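Side-chain contacts in ketosynthase (Streptomyces sp. MSC090213JE08, PDB 6KXD), which belongs to the ishigamide ketosynthase/chain length factor pair of a highly reducing type II polyketide synthase, where it probably takes part in building the polyketide chain: residues B[20-25]-B[339-344]; B[266-271]-B[364-369]; B[280-285]-B[370-375]; B[290-295]-B[302-307]; B[323-328]-B[333-338]. One frame throughout, in Å; residues are numbered along the deposited sequence.

In the fold
From the N terminus, strand 20-29 comes first and opens contact 1. Helix 265-280 then opens contact 2, and the turn behind it opens contact 3. Contacts 4 and 5 close short loops, one after the other, and both are nested within contacts 1, 2 and 3. Contact 1 closes next, at 339-344. The last strand, 365-373, closes contact 2 and then contact 3. Contacts 1, 2 and 3 therefore cross one another. Contacts 1 and 5 share helix 332-344. Contact 2 ties helix 265-280 to the last strand, and contact 4 ties helix 298-310 to the end of strand 287-291 and the loop after it. Contact 3 joins the turn after helix 265-280 to the last strand.

Contact 1 (B[20-25]-B[339-344]); sequences PVITGW and AVLAAA
Leu341 lies over one face of the Trp25 indole, where helix 339-344 crosses strand 20-25 at 95°. In the layered thiolase fold of ketosynthases, helix 332-344 belongs to the helical layer between two sheets. Here it meets strand 20-29 on one side. Val340 of the same helix packs on strand 354-360.

Leu341 can be followed from its base. CB lies over the same face, toward its rim, 3.8 Å from Trp25 NE1. CG is turned anti to the carbonyl carbon (chi1 -60°), which carries one methyl across the five-membered ring. That methyl, Leu341 CD1, sits 4.0 Å from the centroid of this ring. It is 28° off the ring normal, a CH-pi contact. Leu341 CD1 comes closest to the ring at Trp25 CD1, 3.6 Å away. The same methyl also meets Ile22 CG2 at 4.0 Å, so it fills the corner between two strand side chains.

Neighbours close the site. Phe236 touches both Trp25 and Leu341, and Ala39 of helix 35-44 touches both Trp25 and Ala342. At the far end of the indole, Trp25 CZ2 lies 4.2 Å from Ala342 CB.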
# COMPACT_ATOMS: atom_id res chain seq x y z
N PRO B 20 14.73 12.06 10.91
CA PRO B 20 13.35 12.49 11.06
C PRO B 20 12.98 12.68 12.53
O PRO B 20 13.43 11.93 13.40
CB PRO B 20 12.55 11.39 10.35
CG PRO B 20 13.43 10.18 10.38
CD PRO B 20 14.87 10.67 10.45
N VAL B 21 12.16 13.70 12.76
CA VAL B 21 11.66 14.03 14.01
C VAL B 21 10.15 14.08 13.90
O VAL B 21 9.61 14.58 12.92
CB VAL B 21 12.24 15.34 14.56
CG1 VAL B 21 13.73 15.17 14.83
CG2 VAL B 21 12.02 16.54 13.66
N ILE B 22 9.51 13.58 14.95
CA ILE B 22 8.14 13.77 15.10
C ILE B 22 7.92 15.10 15.83
O ILE B 22 8.41 15.26 16.95
CB ILE B 22 7.53 12.63 15.91
CG1 ILE B 22 7.69 11.29 15.17
CG2 ILE B 22 6.11 12.97 16.23
CD1 ILE B 22 7.22 10.11 16.02
N THR B 23 7.13 15.99 15.24
CA THR B 23 6.90 17.34 15.82
C THR B 23 5.45 17.54 16.20
O THR B 23 5.08 18.59 16.73
CB THR B 23 7.37 18.42 14.84
OG1 THR B 23 6.49 18.31 13.73
CG2 THR B 23 8.81 18.22 14.44
N GLY B 24 4.64 16.48 16.05
CA GLY B 24 3.27 16.57 16.42
C GLY B 24 2.60 15.21 16.25
O GLY B 24 3.10 14.39 15.51
N TRP B 25 1.48 15.05 16.93
CA TRP B 25 0.71 13.85 16.81
C TRP B 25 -0.73 14.09 17.16
O TRP B 25 -1.10 15.10 17.79
CB TRP B 25 1.29 12.74 17.66
CG TRP B 25 1.30 12.98 19.13
CD1 TRP B 25 2.17 13.74 19.85
CD2 TRP B 25 0.37 12.43 20.07
NE1 TRP B 25 1.87 13.67 21.18
CE2 TRP B 25 0.76 12.89 21.35
CE3 TRP B 25 -0.73 11.58 19.96
CZ2 TRP B 25 0.07 12.55 22.50
CZ3 TRP B 25 -1.43 11.25 21.10
CH2 TRP B 25 -1.02 11.73 22.35
N ALA B 339 1.55 6.48 22.56
CA ALA B 339 1.62 6.20 23.98
C ALA B 339 2.99 6.63 24.52
O ALA B 339 3.08 7.17 25.62
CB ALA B 339 1.32 4.76 24.26
N VAL B 340 4.07 6.36 23.78
CA VAL B 340 5.39 6.80 24.16
C VAL B 340 5.43 8.33 24.27
O VAL B 340 5.94 8.86 25.28
CB VAL B 340 6.49 6.29 23.22
CG1 VAL B 340 7.81 6.97 23.51
CG2 VAL B 340 6.65 4.78 23.29
N LEU B 341 4.86 9.03 23.29
CA LEU B 341 4.91 10.46 23.29
C LEU B 341 4.06 11.01 24.46
O LEU B 341 4.47 12.01 25.09
CB LEU B 341 4.39 11.00 21.96
CG LEU B 341 5.18 10.55 20.73
CD1 LEU B 341 4.55 11.09 19.45
CD2 LEU B 341 6.60 10.99 20.84
N ALA B 342 2.92 10.38 24.72
CA ALA B 342 2.02 10.73 25.80
C ALA B 342 2.71 10.56 27.16
O ALA B 342 2.57 11.44 28.05
CB ALA B 342 0.76 9.92 25.72
N ALA B 343 3.37 9.42 27.35
CA ALA B 343 4.15 9.10 28.56
C ALA B 343 5.27 10.12 28.75
O ALA B 343 5.58 10.53 29.90
CB ALA B 343 4.74 7.73 28.44
N ALA B 344 5.89 10.51 27.63
CA ALA B 344 7.02 11.40 27.64
C ALA B 344 6.58 12.85 27.93
O ALA B 344 7.28 13.53 28.62
CB ALA B 344 7.81 11.31 26.36

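Contact 2 (B[266-271]-B[364-369]); sequences GAAVTA and GAVAVA
Val269 and Val366 bring their CA atoms within 6.3 Å of each other where helix 266-271 runs over strand 365-369 in nearly the same direction, at 30°, with the axes 8.2 Å apart. Ala268 on the helix probably permits this close approach.

Val366 carries the contact with both of its methyls. CG1 is anti to the backbone N (chi1 174°), and this spreads the two branches over successive helix residues. Val366 CG1 rests on the backbone of the helix, 3.8 Å from Val269 CA. It also meets Val269 CG2 at 4.0 Å. The two valines cross at about a right angle. The other branch, Val366 CG2, meets Ala268 CB, also at 4.0 Å. Two residues on, Val368 points at the helix as well, but its contact with this part of it is slight. It packs further along, on Cys272, Ala273 and Ala276.

On its other flank, Val269 touches Ala306 of helix 298-310, so this valine sits between a strand and a second helix. Thr270 faces away from the strand. Its OG1 donates to Gly266 O at 2.8 Å, and Thr270 N donates to the same oxygen from the opposite face of the carbonyl. The hydroxyl is thus satisfied within its own helix. The far face of strand 365-369 looks elsewhere: Ala365 packs on Thr150 of the partner ketosynthase chain.

The side chains that meet are all apolar. The join therefore rests on shape and on exclusion of water, with no polar pairing to set its direction.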
# COMPACT_ATOMS: atom_id res chain seq x y z
N GLY B 266 9.27 -14.88 18.53
CA GLY B 266 10.20 -14.42 19.56
C GLY B 266 11.57 -14.07 19.00
O GLY B 266 12.14 -13.04 19.30
N ALA B 267 12.12 -15.01 18.25
CA ALA B 267 13.42 -14.92 17.62
C ALA B 267 13.42 -13.78 16.59
O ALA B 267 14.37 -13.07 16.49
CB ALA B 267 13.79 -16.22 16.96
N ALA B 268 12.31 -13.61 15.88
CA ALA B 268 12.25 -12.54 14.88
C ALA B 268 12.19 -11.17 15.56
O ALA B 268 12.77 -10.21 15.06
CB ALA B 268 11.05 -12.74 14.00
N VAL B 269 11.39 -11.08 16.63
CA VAL B 269 11.29 -9.84 17.38
C VAL B 269 12.67 -9.49 17.95
O VAL B 269 13.11 -8.38 17.87
CB VAL B 269 10.28 -9.93 18.52
CG1 VAL B 269 10.38 -8.73 19.44
CG2 VAL B 269 8.85 -10.11 18.01
N THR B 270 13.29 -10.47 18.59
CA THR B 270 14.65 -10.30 19.16
C THR B 270 15.63 -9.80 18.10
O THR B 270 16.30 -8.80 18.34
CB THR B 270 15.15 -11.57 19.83
OG1 THR B 270 14.21 -11.87 20.86
CG2 THR B 270 16.57 -11.42 20.36
N ALA B 271 15.64 -10.42 16.92
CA ALA B 271 16.58 -10.07 15.90
C ALA B 271 16.28 -8.68 15.37
O ALA B 271 17.17 -7.89 15.15
CB ALA B 271 16.57 -11.07 14.77
N GLY B 364 2.97 -12.33 9.32
CA GLY B 364 4.38 -12.79 9.48
C GLY B 364 5.39 -11.65 9.73
O GLY B 364 6.54 -11.88 10.15
N ALA B 365 4.95 -10.41 9.53
CA ALA B 365 5.82 -9.25 9.63
C ALA B 365 6.13 -8.92 11.09
O ALA B 365 5.29 -9.06 11.98
CB ALA B 365 5.20 -8.08 8.94
N VAL B 366 7.36 -8.46 11.32
CA VAL B 366 7.78 -7.90 12.55
C VAL B 366 8.44 -6.54 12.26
O VAL B 366 9.10 -6.35 11.25
CB VAL B 366 8.75 -8.87 13.26
CG1 VAL B 366 9.32 -8.24 14.51
CG2 VAL B 366 8.04 -10.20 13.58
N ALA B 367 8.16 -5.57 13.11
CA ALA B 367 8.82 -4.27 12.96
C ALA B 367 9.11 -3.67 14.34
O ALA B 367 8.36 -3.85 15.33
CB ALA B 367 7.98 -3.37 12.11
N VAL B 368 10.22 -2.92 14.39
CA VAL B 368 10.65 -2.29 15.55
C VAL B 368 11.10 -0.88 15.19
O VAL B 368 11.76 -0.71 14.19
CB VAL B 368 11.80 -3.06 16.22
CG1 VAL B 368 12.37 -2.28 17.38
CG2 VAL B 368 11.35 -4.44 16.68
N ALA B 369 10.70 0.09 16.02
CA ALA B 369 11.24 1.43 15.89
C ALA B 369 11.92 1.83 17.19
O ALA B 369 11.38 1.63 18.29
CB ALA B 369 10.19 2.44 15.50

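Contact 3 (B[280-285]-B[370-375]); sequences AGVDAG and VLRLIG
Ala280 and Val282 both touch Val370, and this apolar group is the heart of the contact. The valine of the strand has CG1 anti to its backbone N (chi1 178°), which aims that methyl at the turn. Val370 CG1 meets Ala280 CB at 3.6 Å. It also faces Val282 CG2, tip to tip, at 4.1 Å. Leu277 of helix 265-280 touches both valines, and Ile354 of the adjacent strand 354-360 does too, so the cluster continues beyond the two segments.

A second contact is between a methyl and a charged group. Val282 CG1 lies 3.7 Å from Arg372 NH2 and approaches the guanidinium obliquely. The arginine chain is bent at chi2 and chi3, yet it still leads away from the strand and brings NH2 to the turn. Its stronger polar partner lies elsewhere: NH1 is hydrogen-bonded to Gly352 O. That bond probably steadies the group where the valine packs against it.

The turn also has polar bonds of its own. Asp283 OD2 accepts from Gly285 N at 3.1 Å, an Asx turn. The bond is fairly straight (155°); OD2 is met on the anti side, 31° out of the carboxylate plane. The Asp283 backbone N is in turn held by Glu286 OE1.

Gly281 ends helix 265-280 with positive phi in a Schellman motif. The chain then turns through Val282 and the Asx turn toward strand 287-291. This is a helix-to-strand connection of the alpha/beta layers of the thiolase fold, with its apolar residues tucked against the last strand.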
# COMPACT_ATOMS: atom_id res chain seq x y z
N ALA B 280 20.33 2.35 15.57
CA ALA B 280 20.12 3.57 16.30
C ALA B 280 21.39 4.00 17.05
O ALA B 280 21.46 5.13 17.55
CB ALA B 280 18.98 3.36 17.25
N GLY B 281 22.34 3.08 17.20
CA GLY B 281 23.59 3.29 17.96
C GLY B 281 23.33 3.33 19.46
O GLY B 281 23.99 4.07 20.20
N VAL B 282 22.36 2.55 19.93
CA VAL B 282 22.11 2.53 21.33
C VAL B 282 22.12 1.10 21.82
O VAL B 282 21.94 0.15 21.08
CB VAL B 282 20.81 3.26 21.73
CG1 VAL B 282 20.81 4.69 21.19
CG2 VAL B 282 19.57 2.51 21.30
N ASP B 283 22.42 1.00 23.11
CA ASP B 283 22.45 -0.23 23.84
C ASP B 283 21.04 -0.51 24.36
O ASP B 283 20.30 0.42 24.68
CB ASP B 283 23.46 -0.13 24.98
CG ASP B 283 23.81 -1.49 25.54
OD1 ASP B 283 24.67 -2.16 24.92
OD2 ASP B 283 23.16 -1.90 26.54
N ALA B 284 20.71 -1.79 24.53
CA ALA B 284 19.39 -2.18 24.98
C ALA B 284 19.11 -1.66 26.38
O ALA B 284 17.98 -1.36 26.71
CB ALA B 284 19.26 -3.67 24.91
N GLY B 285 20.15 -1.60 27.23
CA GLY B 285 20.06 -1.03 28.55
C GLY B 285 19.64 0.43 28.55
O GLY B 285 19.18 0.92 29.52
N VAL B 370 13.04 2.54 17.03
CA VAL B 370 13.78 3.12 18.17
C VAL B 370 13.71 4.65 18.05
O VAL B 370 13.99 5.21 16.99
CB VAL B 370 15.22 2.61 18.20
CG1 VAL B 370 16.04 3.23 19.32
CG2 VAL B 370 15.25 1.11 18.32
N LEU B 371 13.19 5.28 19.11
CA LEU B 371 13.01 6.75 19.13
C LEU B 371 13.90 7.33 20.22
O LEU B 371 14.12 6.68 21.23
CB LEU B 371 11.58 7.08 19.49
CG LEU B 371 10.50 6.39 18.64
CD1 LEU B 371 9.13 6.74 19.17
CD2 LEU B 371 10.61 6.79 17.19
N ARG B 372 14.32 8.57 20.03
CA ARG B 372 14.90 9.31 21.12
C ARG B 372 13.92 10.43 21.49
O ARG B 372 13.58 11.23 20.58
CB ARG B 372 16.25 9.83 20.68
CG ARG B 372 16.73 10.99 21.55
CD ARG B 372 18.09 10.85 22.17
NE ARG B 372 19.02 9.89 21.59
CZ ARG B 372 19.74 9.04 22.33
NH1 ARG B 372 19.52 8.92 23.63
NH2 ARG B 372 20.67 8.31 21.73
N LEU B 373 13.50 10.45 22.76
CA LEU B 373 12.52 11.43 23.24
C LEU B 373 13.29 12.74 23.40
O LEU B 373 14.45 12.74 23.84
CB LEU B 373 11.80 10.93 24.49
CG LEU B 373 11.17 9.55 24.32
CD1 LEU B 373 10.61 9.02 25.62
CD2 LEU B 373 10.08 9.60 23.25
N ILE B 374 12.69 13.83 22.91
CA ILE B 374 13.30 15.13 22.95
C ILE B 374 12.37 16.00 23.80
O ILE B 374 12.45 15.89 25.02
CB ILE B 374 13.58 15.63 21.53
CG1 ILE B 374 14.54 14.67 20.83
CG2 ILE B 374 14.10 17.06 21.52
CD1 ILE B 374 14.65 14.93 19.37
N GLY B 375 11.45 16.73 23.17
CA GLY B 375 10.54 17.71 23.82
C GLY B 375 11.08 19.13 23.72
O GLY B 375 12.31 19.32 23.81

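Contact 4 (B[290-295]-B[302-307]); sequences AVPCAA and AEHEAL
Glu303 reaches from its helix to the backbone of the loop at Cys293 and Ala294. Cys293 N donates to Glu303 OE2 at 3.1 Å with a nearly straight N-H (167°). It comes from above the carboxylate, 41° out of its plane. The other oxygen, Glu303 OE1, takes a weak bond from Ala294 N at 3.5 Å. A water bridges the same pair: it donates to Glu303 OE1 at 2.7 Å and accepts weakly from Ala294 N. One carboxylate thus takes two successive peptide N-H groups, the second weakly.

Apolar contacts flank it. Pro292 CB lies 3.6 Å from Glu303 CD, and Leu307 CD1 lies 3.6 Å from the same Pro292 CB. His304 touches the proline ring more loosely. An alanine in place of Glu303 would probably leave the N-H of Cys293 without its mate and the loop freer to shift.

The glutamate bridges the loop that joins strand 287-291 to helix 298-310 in the thiolase fold. In catalytic ketosynthases the corresponding loop carries an active-site histidine; segment 290-295 holds none.

Further out, other groups set both sides of the contact. With CG anti to the backbone N (chi1 169°) and the chain extended beyond it, the Glu303 carboxylate reaches the loop. Val269 of helix 265-280 and Cys358 pack along it. On the loop side, Gln336 NE2 holds Val291 O, and the same side chain lies against Cys293. Ala295 N makes a weak bond back to Cys293 SG at 3.6 Å.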
# COMPACT_ATOMS: atom_id res chain seq x y z
N ALA B 290 9.60 0.68 26.45
CA ALA B 290 9.41 -0.31 25.43
C ALA B 290 7.94 -0.68 25.39
O ALA B 290 7.35 -1.07 26.39
CB ALA B 290 10.25 -1.53 25.72
N VAL B 291 7.35 -0.58 24.19
CA VAL B 291 5.94 -0.72 23.99
C VAL B 291 5.71 -1.76 22.91
O VAL B 291 5.82 -1.48 21.73
CB VAL B 291 5.25 0.61 23.65
CG1 VAL B 291 3.77 0.39 23.57
CG2 VAL B 291 5.57 1.69 24.69
N PRO B 292 5.41 -3.01 23.34
CA PRO B 292 5.04 -4.09 22.43
C PRO B 292 3.60 -3.87 21.98
O PRO B 292 2.89 -3.15 22.63
CB PRO B 292 5.16 -5.37 23.29
CG PRO B 292 5.20 -4.90 24.71
CD PRO B 292 5.47 -3.41 24.74
N CYS B 293 3.18 -4.56 20.91
CA CYS B 293 1.82 -4.35 20.42
C CYS B 293 0.81 -5.13 21.26
O CYS B 293 -0.38 -4.89 21.19
CB CYS B 293 1.68 -4.70 18.95
SG CYS B 293 1.95 -6.46 18.59
N ALA B 294 1.28 -6.14 21.97
CA ALA B 294 0.42 -6.93 22.89
C ALA B 294 -0.69 -7.66 22.10
O ALA B 294 -1.79 -7.83 22.61
CB ALA B 294 -0.15 -6.01 23.93
N ALA B 295 -0.41 -8.06 20.85
CA ALA B 295 -1.34 -8.83 20.02
C ALA B 295 -1.80 -10.02 20.85
O ALA B 295 -0.96 -10.64 21.49
CB ALA B 295 -0.67 -9.32 18.78
N ALA B 302 5.03 -14.11 22.48
CA ALA B 302 6.39 -14.31 22.19
C ALA B 302 7.09 -12.95 22.14
O ALA B 302 8.22 -12.80 22.58
CB ALA B 302 6.54 -15.06 20.88
N GLU B 303 6.41 -11.95 21.56
CA GLU B 303 6.95 -10.61 21.46
C GLU B 303 7.20 -10.05 22.85
O GLU B 303 8.30 -9.50 23.10
CB GLU B 303 5.97 -9.72 20.70
CG GLU B 303 6.33 -8.25 20.77
CD GLU B 303 5.15 -7.39 20.33
OE1 GLU B 303 3.99 -7.81 20.51
OE2 GLU B 303 5.40 -6.35 19.74
N HIS B 304 6.21 -10.20 23.74
CA HIS B 304 6.31 -9.75 25.08
C HIS B 304 7.48 -10.46 25.77
O HIS B 304 8.27 -9.79 26.44
CB HIS B 304 5.01 -9.94 25.87
CG HIS B 304 5.16 -9.38 27.24
ND1 HIS B 304 4.94 -8.04 27.52
CD2 HIS B 304 5.59 -9.94 28.39
CE1 HIS B 304 5.17 -7.81 28.80
NE2 HIS B 304 5.59 -8.97 29.35
N GLU B 305 7.57 -11.77 25.64
CA GLU B 305 8.69 -12.53 26.28
C GLU B 305 10.04 -12.05 25.74
O GLU B 305 11.01 -11.89 26.48
CB GLU B 305 8.54 -14.04 26.10
CG GLU B 305 7.42 -14.65 26.93
CD GLU B 305 7.44 -14.22 28.40
OE1 GLU B 305 6.69 -13.28 28.77
OE2 GLU B 305 8.24 -14.80 29.17
N ALA B 306 10.13 -11.83 24.44
CA ALA B 306 11.36 -11.40 23.77
C ALA B 306 11.80 -10.04 24.32
O ALA B 306 12.96 -9.84 24.59
CB ALA B 306 11.19 -11.37 22.28
N LEU B 307 10.88 -9.07 24.42
CA LEU B 307 11.23 -7.75 24.89
C LEU B 307 11.52 -7.74 26.39
O LEU B 307 12.37 -7.00 26.83
CB LEU B 307 10.08 -6.78 24.59
CG LEU B 307 10.04 -6.36 23.13
CD1 LEU B 307 8.76 -5.58 22.86
CD2 LEU B 307 11.27 -5.53 22.78
O HOH W 1 3.27 -8.19 23.05

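Contact 5 (B[323-328]-B[333-338]); sequences ELLGDT and ASFQIA
Phe335 and Thr328 owe their meeting to their first torsions. Phe335 has CG anti to the carbonyl carbon (chi1 -74°), and this swings the ring off the helix toward the loop. Thr328 holds OG1 between its backbone N and carbonyl carbon (chi1 59°), with CG2 anti to the carbonyl carbon; both branches then border the ring.

The helix is 332-344, part of the inner helical layer of the thiolase fold, and the loop 323-328 leads into it. Thr328 CG2 lies at the edge of the phenyl ring, in its plane, 3.7 Å from Phe335 CE2. Thr328 OG1 is 3.6 Å from Phe335 CD2 and approaches obliquely. Leu325 meets the same part of the ring: its CD1 comes within 3.6 Å of Phe335 CD2, and it too arrives at a slant. The ring is thus held by a leucine methyl and a threonine at one shared carbon. Beyond the two segments, Phe38 meets the ring with its plane turned by about 40°, and Ser29 touches it as well. An alanine in place of Phe335 would probably open a gap here and leave Leu325 and Thr328 without a surface to pack on.

The loop has its own supports. Asp327 OD2 forms a salt bridge with Arg178, and OD1 accepts from Gly329 N. Gly326 and Asp327 seem to stand where catalytic ketosynthases have a Gly-His pair. On the N-terminal side, Gly326 N donates to Glu323 O at 3.1 Å, closing the short 3-10 turn from which Leu325 points to the ring.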
# COMPACT_ATOMS: atom_id res chain seq x y z
N GLU B 323 -2.84 -3.56 25.54
CA GLU B 323 -4.06 -4.41 25.75
C GLU B 323 -5.26 -3.59 26.24
O GLU B 323 -6.35 -3.95 25.99
CB GLU B 323 -3.81 -5.51 26.79
CG GLU B 323 -3.26 -6.77 26.19
CD GLU B 323 -2.78 -7.77 27.23
OE1 GLU B 323 -2.18 -8.78 26.82
OE2 GLU B 323 -3.01 -7.52 28.44
N LEU B 324 -5.04 -2.45 26.90
CA LEU B 324 -6.14 -1.66 27.42
C LEU B 324 -7.02 -1.11 26.28
O LEU B 324 -8.16 -0.74 26.52
CB LEU B 324 -5.55 -0.51 28.23
CG LEU B 324 -4.86 -0.91 29.54
CD1 LEU B 324 -3.97 0.22 30.04
CD2 LEU B 324 -5.89 -1.26 30.60
N LEU B 325 -6.46 -1.03 25.06
CA LEU B 325 -7.18 -0.52 23.85
C LEU B 325 -7.80 -1.64 23.01
O LEU B 325 -8.41 -1.35 21.96
CB LEU B 325 -6.20 0.26 22.98
CG LEU B 325 -5.56 1.47 23.63
CD1 LEU B 325 -4.69 2.19 22.61
CD2 LEU B 325 -6.61 2.39 24.21
N GLY B 326 -7.66 -2.89 23.42
CA GLY B 326 -7.95 -3.98 22.56
C GLY B 326 -6.91 -4.10 21.47
O GLY B 326 -5.90 -3.37 21.45
N ASP B 327 -7.15 -5.05 20.57
CA ASP B 327 -6.34 -5.26 19.41
C ASP B 327 -6.76 -4.19 18.41
O ASP B 327 -7.87 -4.30 17.88
CB ASP B 327 -6.51 -6.67 18.83
CG ASP B 327 -5.63 -6.94 17.61
OD1 ASP B 327 -4.85 -6.04 17.22
OD2 ASP B 327 -5.71 -8.04 17.07
N THR B 328 -5.95 -3.13 18.27
CA THR B 328 -6.35 -2.01 17.41
C THR B 328 -5.85 -2.21 15.98
O THR B 328 -5.95 -1.31 15.14
CB THR B 328 -5.86 -0.68 17.98
OG1 THR B 328 -4.42 -0.71 18.09
CG2 THR B 328 -6.48 -0.41 19.33
N ALA B 333 0.71 0.30 15.87
CA ALA B 333 2.05 0.85 16.08
C ALA B 333 1.96 2.36 16.26
O ALA B 333 2.77 2.92 16.94
CB ALA B 333 3.02 0.49 14.98
N SER B 334 0.96 3.00 15.63
CA SER B 334 0.81 4.42 15.80
C SER B 334 0.36 4.74 17.23
O SER B 334 0.84 5.70 17.84
CB SER B 334 -0.16 4.96 14.75
OG SER B 334 0.38 4.76 13.48
N PHE B 335 -0.55 3.94 17.78
CA PHE B 335 -0.97 4.10 19.16
C PHE B 335 0.22 3.83 20.07
O PHE B 335 0.41 4.56 21.03
CB PHE B 335 -2.13 3.20 19.50
CG PHE B 335 -3.45 3.62 18.94
CD1 PHE B 335 -3.62 4.87 18.37
CD2 PHE B 335 -4.53 2.78 19.02
CE1 PHE B 335 -4.85 5.26 17.87
CE2 PHE B 335 -5.76 3.16 18.51
CZ PHE B 335 -5.91 4.41 17.98
N GLN B 336 1.11 2.92 19.66
CA GLN B 336 2.27 2.62 20.49
C GLN B 336 3.24 3.80 20.58
O GLN B 336 3.69 4.17 21.68
CB GLN B 336 2.97 1.36 19.99
CG GLN B 336 2.12 0.14 20.25
CD GLN B 336 2.62 -1.00 19.42
OE1 GLN B 336 1.94 -1.51 18.56
NE2 GLN B 336 3.83 -1.41 19.70
N ILE B 337 3.53 4.39 19.42
CA ILE B 337 4.36 5.55 19.32
C ILE B 337 3.67 6.69 20.08
O ILE B 337 4.30 7.34 20.86
CB ILE B 337 4.67 5.89 17.86
CG1 ILE B 337 5.55 4.82 17.21
CG2 ILE B 337 5.31 7.25 17.82
CD1 ILE B 337 5.73 4.99 15.74
N ALA B 338 2.39 6.92 19.84
CA ALA B 338 1.63 7.95 20.57
C ALA B 338 1.67 7.73 22.09
O ALA B 338 1.79 8.72 22.84
CB ALA B 338 0.23 8.06 20.08